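PDB 3PT5: NANS (YJHS), A 9-O-acetyl N-acetylneuraminic acid esterase from Escherichia coli O157:H7 EDL933, which removes the 9-O-acetyl group from 9-O-acetylated N-acetylneuraminic acid, a sialic acid of mammalian mucosal sites, as an esterase of the SGNH hydrolase clan. Local coordinates for residues H69-I74 and V168-A173; D269-Q272 and G277-N280; D283-D288 and H312-A317. One frame throughout, in Å; residues are numbered along the deposited sequence.

Interaction 1: H69-I74 and V168-A173; sequences HFNDII and VSRTRA
Arg-170 of the helix reaches across to Phe-70 and Asn-71, the two central residues of a type II beta turn that runs from His-69 to Asp-72. From CB the chain places CG anti to the carbonyl carbon (chi1 -79°). CG then lies 3.5 Å from Asn-71 OD1 and 3.9 Å from Phe-70 CZ, and CD stays against the same ring carbon. A bend at chi3 (72°) turns the guanidinium toward Phe-70 CE1 and Asn-71 OD1, its plane 33° from that of the ring. There NH1 approaches Phe-70 CE1 obliquely at 3.6 Å and comes to 2.9 Å from Asn-71 OD1. Hydrogen bonds from outside the two segments hold the tip: NH1 to the carbonyl of Ala-56, NH2 to those of Leu-55 and Pro-128. Asn-71 OD1 also sits over one face of the Phe-70 ring, offset toward its rim, while its ND2 rests 3.5 Å from Ala-173 CB, one helical turn further on. The contact thus sets the turn just before edge strand 73-75 against helix 162-176. The arginine continues past the turn to strands 52-55 and 122-130, and helix 203-218 packs on Val-168 and Thr-171 of the same helix.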
# COMPACT_ATOMS: atom_id res chain seq x y z
N HIS A 69 3.19 -13.23 15.21
CA HIS A 69 3.02 -12.13 16.16
C HIS A 69 3.18 -10.81 15.42
O HIS A 69 3.77 -10.77 14.34
CB HIS A 69 4.06 -12.22 17.29
N PHE A 70 2.67 -9.75 16.03
CA PHE A 70 2.76 -8.40 15.50
C PHE A 70 4.22 -8.05 15.28
O PHE A 70 5.05 -8.22 16.18
CB PHE A 70 2.13 -7.43 16.52
CG PHE A 70 2.11 -5.98 16.07
CD1 PHE A 70 1.24 -5.54 15.07
CD2 PHE A 70 2.92 -5.05 16.70
CE1 PHE A 70 1.20 -4.19 14.68
CE2 PHE A 70 2.89 -3.69 16.32
CZ PHE A 70 2.03 -3.27 15.31
N ASN A 71 4.52 -7.56 14.09
CA ASN A 71 5.89 -7.16 13.72
C ASN A 71 6.87 -8.32 13.47
O ASN A 71 8.07 -8.08 13.25
CB ASN A 71 6.46 -6.08 14.65
CG ASN A 71 5.85 -4.72 14.40
OD1 ASN A 71 5.21 -4.53 13.37
ND2 ASN A 71 6.05 -3.77 15.32
N ASP A 72 6.38 -9.55 13.46
CA ASP A 72 7.20 -10.65 13.02
C ASP A 72 7.57 -10.42 11.55
O ASP A 72 6.77 -9.91 10.76
CB ASP A 72 6.46 -11.98 13.14
CG ASP A 72 6.52 -12.57 14.53
OD1 ASP A 72 7.05 -11.91 15.46
OD2 ASP A 72 6.03 -13.72 14.66
N ILE A 73 8.78 -10.82 11.18
CA ILE A 73 9.14 -10.94 9.77
C ILE A 73 8.47 -12.18 9.18
O ILE A 73 8.72 -13.33 9.62
CB ILE A 73 10.68 -10.98 9.60
CG1 ILE A 73 11.27 -9.61 10.00
CG2 ILE A 73 11.05 -11.34 8.16
CD1 ILE A 73 12.74 -9.42 9.61
N ILE A 74 7.63 -11.97 8.17
CA ILE A 74 6.93 -13.06 7.49
C ILE A 74 6.95 -12.84 5.97
O ILE A 74 7.27 -11.75 5.50
CB ILE A 74 5.47 -13.24 8.03
CG1 ILE A 74 4.63 -12.01 7.69
CG2 ILE A 74 5.49 -13.51 9.53
CD1 ILE A 74 3.10 -12.22 7.82
N VAL A 168 4.42 5.13 12.28
CA VAL A 168 5.73 5.47 12.89
C VAL A 168 6.32 4.28 13.64
O VAL A 168 7.48 3.92 13.44
CB VAL A 168 5.61 6.75 13.77
CG1 VAL A 168 6.80 6.88 14.76
CG2 VAL A 168 5.57 7.96 12.90
N SER A 169 5.49 3.64 14.46
CA SER A 169 5.92 2.53 15.30
C SER A 169 6.40 1.33 14.49
O SER A 169 7.45 0.74 14.81
CB SER A 169 4.83 2.17 16.30
OG SER A 169 4.61 0.77 16.33
N ARG A 170 5.68 0.99 13.41
CA ARG A 170 6.07 -0.12 12.55
C ARG A 170 7.30 0.20 11.70
O ARG A 170 8.12 -0.67 11.48
CB ARG A 170 4.90 -0.56 11.67
CG ARG A 170 3.95 -1.40 12.42
CD ARG A 170 2.64 -1.54 11.74
NE ARG A 170 2.58 -2.36 10.53
CZ ARG A 170 2.62 -3.69 10.49
NH1 ARG A 170 2.94 -4.42 11.57
NH2 ARG A 170 2.41 -4.29 9.34
N THR A 171 7.40 1.43 11.21
CA THR A 171 8.59 1.83 10.44
C THR A 171 9.84 1.77 11.32
O THR A 171 10.89 1.25 10.90
CB THR A 171 8.41 3.22 9.82
OG1 THR A 171 7.32 3.16 8.91
CG2 THR A 171 9.67 3.66 9.04
N ARG A 172 9.70 2.28 12.55
CA ARG A 172 10.82 2.25 13.50
C ARG A 172 11.21 0.82 13.79
O ARG A 172 12.38 0.50 13.81
CB ARG A 172 10.43 2.91 14.81
CG ARG A 172 10.54 4.39 14.84
CD ARG A 172 10.00 4.86 16.18
NE ARG A 172 10.29 6.27 16.43
CZ ARG A 172 9.55 7.08 17.18
NH1 ARG A 172 8.45 6.63 17.77
NH2 ARG A 172 9.92 8.35 17.34
N ALA A 173 10.21 -0.05 14.01
CA ALA A 173 10.44 -1.45 14.36
C ALA A 173 11.21 -2.14 13.26
O ALA A 173 12.08 -2.97 13.52
CB ALA A 173 9.11 -2.19 14.60

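Interaction 2: D269-Q272 and G277-N280; sequences DFQQ and GLTN
Gln-271 and Leu-278 extend their side chains toward each other from opposite directions and meet where the amide of one passes the methyl end of the other. Gln-271 places CG between its backbone N and carbonyl carbon (chi1 60°), and from there the chain runs out extended, carrying the amide across to the second segment. Its NE2 stops 3.7 Å from Leu-278 CD1 and also lies near the carbonyl oxygen of Gly-277, but at 3.6 Å the two are too far apart for a direct hydrogen bond. A water supplies the polar link instead: it donates to Gln-271 OE1 at 2.6 Å and to Gly-277 O at 2.9 Å, so one molecule spans side-chain and main-chain oxygens. Gly-277 adopts a positive phi (93°) at which a CB would press on the preceding carbonyl oxygen, a conformation suited to glycine. Leu-278 also has a positive phi. Its CG is anti to the carbonyl carbon (chi1 -58°), and CD1 points back to the first segment, touching the amide of Gln-271 and, more loosely, Phe-270 CB at 4.4 Å. Phe-270 gives little more than that CB, because its ring leads away to meet Phe-313 nearly perpendicularly. Both segments belong to the long connection between strand 265-268, at one edge of the main sheet, and helix 315-335. That helix lies against both: Phe-270 touches its Arg-325 and Phe-326, Leu-278 its Ala-317 and Ile-321.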
# COMPACT_ATOMS: atom_id res chain seq x y z
N ASP A 269 2.29 8.97 -11.02
CA ASP A 269 1.04 8.74 -11.72
C ASP A 269 1.06 7.59 -12.72
O ASP A 269 2.13 7.02 -12.98
CB ASP A 269 0.49 10.05 -12.31
CG ASP A 269 1.33 10.60 -13.43
OD1 ASP A 269 2.40 10.04 -13.76
OD2 ASP A 269 0.89 11.63 -14.01
N PHE A 270 -0.10 7.21 -13.25
CA PHE A 270 -0.20 5.95 -14.00
C PHE A 270 -0.82 6.08 -15.37
O PHE A 270 -0.71 5.18 -16.20
CB PHE A 270 -1.07 4.96 -13.19
CG PHE A 270 -0.74 4.96 -11.71
CD1 PHE A 270 0.51 4.58 -11.27
CD2 PHE A 270 -1.71 5.37 -10.74
CE1 PHE A 270 0.84 4.59 -9.92
CE2 PHE A 270 -1.37 5.39 -9.36
CZ PHE A 270 -0.09 4.99 -8.96
N GLN A 271 -1.54 7.18 -15.59
CA GLN A 271 -2.20 7.31 -16.87
C GLN A 271 -2.29 8.75 -17.33
O GLN A 271 -1.98 9.70 -16.57
CB GLN A 271 -3.53 6.56 -16.91
CG GLN A 271 -4.54 6.99 -15.93
CD GLN A 271 -5.65 5.94 -15.62
OE1 GLN A 271 -6.22 6.00 -14.55
NE2 GLN A 271 -6.01 5.04 -16.58
N GLN A 272 -2.71 8.90 -18.58
CA GLN A 272 -2.86 10.21 -19.21
C GLN A 272 -4.09 10.93 -18.71
O GLN A 272 -5.07 10.34 -18.19
CB GLN A 272 -2.95 10.04 -20.73
CG GLN A 272 -1.72 9.41 -21.44
CD GLN A 272 -0.70 10.45 -21.93
OE1 GLN A 272 -1.00 11.64 -22.07
NE2 GLN A 272 0.51 10.00 -22.16
N GLY A 277 -10.00 3.27 -17.61
CA GLY A 277 -9.22 2.04 -17.53
C GLY A 277 -8.57 1.85 -16.17
O GLY A 277 -8.53 2.77 -15.34
N LEU A 278 -8.12 0.62 -15.96
CA LEU A 278 -7.26 0.20 -14.83
C LEU A 278 -7.98 -0.13 -13.53
O LEU A 278 -7.34 -0.32 -12.49
CB LEU A 278 -6.12 1.19 -14.53
CG LEU A 278 -5.13 1.50 -15.66
CD1 LEU A 278 -3.99 2.33 -15.11
CD2 LEU A 278 -4.61 0.20 -16.28
N THR A 279 -9.30 -0.12 -13.57
CA THR A 279 -10.05 -0.31 -12.33
C THR A 279 -10.76 -1.66 -12.28
O THR A 279 -10.78 -2.42 -13.27
CB THR A 279 -11.15 0.77 -12.13
OG1 THR A 279 -12.24 0.55 -13.05
CG2 THR A 279 -10.54 2.17 -12.29
N ASN A 280 -11.40 -1.92 -11.14
CA ASN A 280 -12.29 -3.07 -10.99
C ASN A 280 -13.59 -2.99 -11.79
O ASN A 280 -14.38 -3.95 -11.76
CB ASN A 280 -12.64 -3.31 -9.52
CG ASN A 280 -11.48 -3.86 -8.71
OD1 ASN A 280 -10.67 -4.65 -9.21
ND2 ASN A 280 -11.44 -3.48 -7.43
O HOH W 1 -8.12 4.82 -13.30

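Interaction 3: D283-D288 and H312-A317; sequences DEDPDD and HFSSAA
Asp-285 and Ser-314 bring their backbones to a CA separation of 6.4 Å, where the chain leaving a 3-10 turn at Asp-283 and Glu-284 passes the start of helix 315-335. Beyond that turn Asp-285 has phi -130° and psi 68°, short of a fully extended chain, and Pro-286 to Asp-288 continue as loop. In the second segment His-312 to Ser-314 are extended, and the helix begins at Ser-315. Ser-314 is its N-cap: OG accepts from Ala-317 N at 2.9 Å. Asp-285 projects CG anti to its backbone N (chi1 -174°), which directs the carboxylate at this helix start. The direct touches are between carboxylate oxygen and carbon: OD1 lies 3.8 Å from Ser-314 CB and 3.9 Å from Ala-316 CB. Polar contact passes through two waters. One donates to Asp-285 OD2 at 2.6 Å and accepts from Ser-315 N at 2.8 Å, joining the carboxylate to the first turn of the helix. The other donates to the carbonyl oxygen of Glu-284 and shares a 2.6 Å hydrogen bond with Ser-314 OG, so the capping hydroxyl is gripped by the water as well as by Ala-317 N. The carboxylate is fixed further by Tyr-293 OH on OD1 and Ser-296 N on OD2. A carboxylate this close to a helix N-terminus, buried and ringed by donors, would be expected to favour its negative charge and to interact well with the helix dipole, even though water, not a direct bond, carries its link to the helix backbone.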
# COMPACT_ATOMS: atom_id res chain seq x y z
N ASP A 283 -15.62 -4.09 -17.25
CA ASP A 283 -15.14 -3.85 -18.62
C ASP A 283 -13.64 -3.48 -18.66
O ASP A 283 -12.97 -3.62 -19.70
CB ASP A 283 -15.99 -2.75 -19.25
CG ASP A 283 -16.02 -1.47 -18.39
OD1 ASP A 283 -16.79 -1.42 -17.40
OD2 ASP A 283 -15.28 -0.53 -18.70
N GLU A 284 -13.10 -3.05 -17.51
CA GLU A 284 -11.70 -2.63 -17.47
C GLU A 284 -10.73 -3.71 -16.99
O GLU A 284 -9.51 -3.48 -17.01
CB GLU A 284 -11.56 -1.34 -16.64
CG GLU A 284 -12.43 -0.25 -17.19
CD GLU A 284 -12.21 1.11 -16.54
OE1 GLU A 284 -11.60 1.20 -15.45
OE2 GLU A 284 -12.68 2.09 -17.15
N ASP A 285 -11.26 -4.87 -16.60
CA ASP A 285 -10.43 -5.91 -16.00
C ASP A 285 -10.70 -7.24 -16.71
O ASP A 285 -11.26 -8.18 -16.12
CB ASP A 285 -10.73 -5.98 -14.50
CG ASP A 285 -9.82 -6.93 -13.75
OD1 ASP A 285 -8.64 -7.16 -14.15
OD2 ASP A 285 -10.34 -7.47 -12.75
N PRO A 286 -10.29 -7.34 -17.98
CA PRO A 286 -10.61 -8.58 -18.71
C PRO A 286 -9.84 -9.80 -18.17
O PRO A 286 -8.75 -9.65 -17.63
CB PRO A 286 -10.15 -8.26 -20.13
CG PRO A 286 -9.16 -7.16 -19.99
CD PRO A 286 -9.60 -6.35 -18.82
N ASP A 287 -10.42 -10.98 -18.37
CA ASP A 287 -9.77 -12.25 -18.10
C ASP A 287 -8.58 -12.49 -19.01
O ASP A 287 -8.49 -11.94 -20.13
CB ASP A 287 -10.74 -13.40 -18.38
CG ASP A 287 -12.01 -13.29 -17.61
OD1 ASP A 287 -12.05 -12.63 -16.52
OD2 ASP A 287 -12.99 -13.90 -18.06
N ASP A 288 -7.68 -13.35 -18.54
CA ASP A 288 -6.69 -13.99 -19.42
C ASP A 288 -6.75 -15.50 -19.18
O ASP A 288 -6.17 -15.99 -18.22
CB ASP A 288 -5.27 -13.47 -19.13
CG ASP A 288 -4.22 -14.04 -20.11
OD1 ASP A 288 -4.54 -15.01 -20.84
OD2 ASP A 288 -3.09 -13.50 -20.17
N HIS A 312 -11.54 1.63 -7.30
CA HIS A 312 -10.27 0.97 -7.01
C HIS A 312 -9.58 0.40 -8.24
O HIS A 312 -10.24 -0.08 -9.19
CB HIS A 312 -10.45 -0.17 -6.03
CG HIS A 312 -11.33 0.17 -4.89
ND1 HIS A 312 -12.60 -0.18 -4.63
CD2 HIS A 312 -10.90 0.93 -3.83
CE1 HIS A 312 -12.93 0.39 -3.43
NE2 HIS A 312 -11.89 1.07 -2.97
N PHE A 313 -8.25 0.45 -8.20
CA PHE A 313 -7.44 -0.16 -9.28
C PHE A 313 -7.56 -1.67 -9.27
O PHE A 313 -7.76 -2.28 -8.22
CB PHE A 313 -5.98 0.20 -9.13
CG PHE A 313 -5.71 1.66 -9.34
CD1 PHE A 313 -5.75 2.21 -10.64
CD2 PHE A 313 -5.32 2.43 -8.25
CE1 PHE A 313 -5.46 3.57 -10.82
CE2 PHE A 313 -4.99 3.79 -8.43
CZ PHE A 313 -5.09 4.34 -9.71
N SER A 314 -7.47 -2.25 -10.47
CA SER A 314 -7.62 -3.71 -10.66
C SER A 314 -6.38 -4.46 -10.19
O SER A 314 -5.30 -3.88 -10.03
CB SER A 314 -7.86 -4.03 -12.15
OG SER A 314 -6.69 -3.69 -12.95
N SER A 315 -6.55 -5.77 -10.01
CA SER A 315 -5.40 -6.62 -9.71
C SER A 315 -4.34 -6.53 -10.81
O SER A 315 -3.15 -6.44 -10.51
CB SER A 315 -5.87 -8.06 -9.55
OG SER A 315 -6.85 -8.14 -8.53
N ALA A 316 -4.79 -6.55 -12.06
CA ALA A 316 -3.93 -6.44 -13.23
C ALA A 316 -3.15 -5.13 -13.23
O ALA A 316 -1.97 -5.14 -13.50
CB ALA A 316 -4.78 -6.54 -14.49
N ALA A 317 -3.82 -4.00 -12.95
CA ALA A 317 -3.10 -2.71 -12.90
C ALA A 317 -2.05 -2.68 -11.81
O ALA A 317 -0.99 -2.08 -11.95
CB ALA A 317 -4.07 -1.56 -12.68
O HOH W 2 -7.17 -3.12 -15.48
O HOH W 3 -9.24 -6.55 -10.53

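In the fold
Interaction 1 stands apart, its centre about 31 Å from the centre of each of the others and on the opposite side of the chain's centre; it joins the approach to edge strand 73-75 to helix 162-176. Interactions 2 and 3 lie on the far side, about 10 Å apart between centres, and both draw on the long connection between strand 265-268 and helix 315-335. They are joined directly by Thr-279 OG1 with Glu-284 OE1 and by Leu-278 O with Ser-314 N. Interaction 2 is a surface contact, interaction 3 buried, interaction 1 partly so. Direct arginine contacts mark interaction 1, whereas water bridges join the segments in the other two, one in interaction 2 and two in interaction 3.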